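Local coordinates for fusolin (Unidentified entomopoxvirus, PDB 4YN2), which forms the crystalline viral spindles that enhance virulence in insects and, having a lytic polysaccharide monooxygenase-like domain, probably acts on chitin, at residues A[169-174]-A[195-200]. Numbering follows the deposited sequence.
With NAG (2-acetamido-2-deoxy-beta-D-glucopyranose), chain B; EDO (1,2-ethanediol), chain D.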
# COMPACT_ATOMS: atom_id res chain seq x y z
N ASP A 169 5.07 12.59 3.65
CA ASP A 169 6.39 13.22 3.63
C ASP A 169 7.10 12.88 2.33
O ASP A 169 7.19 11.70 2.02
CB ASP A 169 7.26 12.68 4.78
CG ASP A 169 6.85 13.10 6.17
OD1 ASP A 169 6.36 14.23 6.32
OD2 ASP A 169 7.10 12.33 7.11
N LEU A 170 7.64 13.88 1.60
CA LEU A 170 8.37 13.61 0.36
C LEU A 170 9.73 13.01 0.70
O LEU A 170 10.44 13.59 1.51
CB LEU A 170 8.54 14.89 -0.46
CG LEU A 170 9.32 14.77 -1.79
CD1 LEU A 170 8.51 14.08 -2.85
CD2 LEU A 170 9.68 16.14 -2.29
N ILE A 171 10.07 11.84 0.14
CA ILE A 171 11.38 11.20 0.39
C ILE A 171 12.20 11.05 -0.90
O ILE A 171 13.37 10.71 -0.81
CB ILE A 171 11.23 9.83 1.11
CG1 ILE A 171 10.40 8.81 0.28
CG2 ILE A 171 10.61 10.05 2.50
CD1 ILE A 171 10.48 7.38 0.76
N TYR A 172 11.61 11.28 -2.08
CA TYR A 172 12.34 11.10 -3.33
C TYR A 172 11.75 11.93 -4.45
O TYR A 172 10.54 12.05 -4.56
CB TYR A 172 12.30 9.63 -3.72
CG TYR A 172 13.20 9.24 -4.87
CD1 TYR A 172 14.54 8.96 -4.67
CD2 TYR A 172 12.68 9.07 -6.15
CE1 TYR A 172 15.36 8.53 -5.71
CE2 TYR A 172 13.50 8.70 -7.22
CZ TYR A 172 14.83 8.39 -6.98
OH TYR A 172 15.61 7.96 -8.04
N ASN A 173 12.62 12.53 -5.24
CA ASN A 173 12.24 13.32 -6.38
C ASN A 173 13.35 13.24 -7.43
O ASN A 173 14.44 13.78 -7.21
CB ASN A 173 11.95 14.74 -5.98
CG ASN A 173 11.33 15.53 -7.08
OD1 ASN A 173 10.99 15.01 -8.14
ND2 ASN A 173 11.19 16.82 -6.86
N ASP A 174 13.09 12.55 -8.55
CA ASP A 174 14.14 12.34 -9.55
C ASP A 174 13.60 11.90 -10.89
O ASP A 174 12.47 11.43 -10.97
CB ASP A 174 15.10 11.23 -9.03
CG ASP A 174 16.50 11.21 -9.64
OD1 ASP A 174 16.93 12.24 -10.15
OD2 ASP A 174 17.18 10.16 -9.52
N PHE A 195 14.33 2.30 -9.72
CA PHE A 195 15.03 3.36 -9.01
C PHE A 195 15.21 3.03 -7.54
O PHE A 195 14.29 2.54 -6.89
CB PHE A 195 14.32 4.72 -9.20
CG PHE A 195 12.83 4.76 -8.95
CD1 PHE A 195 11.95 4.15 -9.83
CD2 PHE A 195 12.30 5.53 -7.93
CE1 PHE A 195 10.57 4.21 -9.62
CE2 PHE A 195 10.92 5.60 -7.73
CZ PHE A 195 10.07 4.94 -8.57
N THR A 196 16.42 3.32 -7.03
CA THR A 196 16.79 3.04 -5.65
C THR A 196 16.37 4.19 -4.77
O THR A 196 16.88 5.29 -4.90
CB THR A 196 18.28 2.74 -5.55
OG1 THR A 196 18.55 1.63 -6.39
CG2 THR A 196 18.71 2.38 -4.13
N VAL A 197 15.43 3.92 -3.86
CA VAL A 197 14.86 4.90 -2.96
C VAL A 197 15.19 4.51 -1.53
O VAL A 197 14.93 3.36 -1.14
CB VAL A 197 13.33 5.02 -3.17
CG1 VAL A 197 12.74 6.11 -2.27
CG2 VAL A 197 13.01 5.31 -4.63
N PRO A 198 15.69 5.46 -0.71
CA PRO A 198 15.90 5.15 0.71
C PRO A 198 14.56 5.27 1.43
O PRO A 198 14.04 6.36 1.61
CB PRO A 198 16.92 6.20 1.16
CG PRO A 198 16.79 7.32 0.21
CD PRO A 198 16.03 6.86 -1.00
N ILE A 199 13.99 4.13 1.80
CA ILE A 199 12.70 4.07 2.46
C ILE A 199 12.90 4.20 3.98
O ILE A 199 13.51 3.31 4.56
CB ILE A 199 11.96 2.75 2.11
CG1 ILE A 199 11.87 2.51 0.58
CG2 ILE A 199 10.59 2.71 2.75
CD1 ILE A 199 11.13 3.51 -0.20
N PRO A 200 12.33 5.23 4.65
CA PRO A 200 12.44 5.29 6.12
C PRO A 200 11.74 4.09 6.76
O PRO A 200 10.65 3.72 6.33
CB PRO A 200 11.73 6.60 6.48
CG PRO A 200 11.68 7.38 5.22
CD PRO A 200 11.53 6.36 4.14
C1 NAG B . 10.64 17.70 -7.84
C2 NAG B . 9.87 18.85 -7.20
C3 NAG B . 9.33 19.75 -8.31
C4 NAG B . 10.46 20.18 -9.25
C5 NAG B . 11.25 18.98 -9.75
C6 NAG B . 12.46 19.35 -10.58
C7 NAG B . 8.57 18.74 -5.11
C8 NAG B . 7.45 18.05 -4.40
N2 NAG B . 8.78 18.36 -6.38
O3 NAG B . 8.76 20.90 -7.69
O4 NAG B . 9.93 20.85 -10.38
O5 NAG B . 11.71 18.22 -8.62
O6 NAG B . 13.29 20.30 -9.94
O7 NAG B . 9.23 19.62 -4.57
C1 EDO D . 18.90 2.21 -10.26
O1 EDO D . 18.18 1.62 -9.17
C2 EDO D . 18.56 3.72 -10.40
O2 EDO D . 18.34 4.32 -9.13
O HOH W 1 17.89 6.61 -7.04
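Tyr172 lies against Val197 and Phe195, and nearly every atom of its side chain meets the facing strand. CB starts the contact at Val197 CG1, 3.8 Å away. With CG swung opposite the backbone N (chi1 -171°), the ring lies across Val197, whose CG2 sits over the centre of one face, 3.9 Å from the centroid, a CH-pi contact. Farther out the two sides of the ring find different partners: CE1 approaches the carbonyl O of Thr196, while CE2 comes within 3.5 Å of Phe195 CD2. The Tyr172 and Phe195 planes are inclined by 28° but slid apart, with little ring overlap. At the tip, Tyr172 OH is 2.8 Å from a water that donates to Thr196 O and to an ethanediol probably left from crystallisation, so this polar link between the strands is indirect. Ile171 adds a second apolar patch: its CD1 reaches the Pro200 ring at CD, 3.7 Å away, and also touches Val197 CG1 and Ile199 CD1. Ile171 and Tyr172 can both point this way because they form a classic beta bulge opposite Val149. On the other side of the strand, Asn173 ND2 carries an N-linked NAG, which Leu170 CD2 touches and Glu148 hydrogen-bonds. The two strands run nearly antiparallel (167°) but belong to different sheets: 169-174 pairs with strand 145-152, and 195-200 with strand 129-138, consistent with the two-sheet immunoglobulin-like core of lytic polysaccharide monooxygenases. Ile199 reaches Ile228 and Phe230 of strand 220-231.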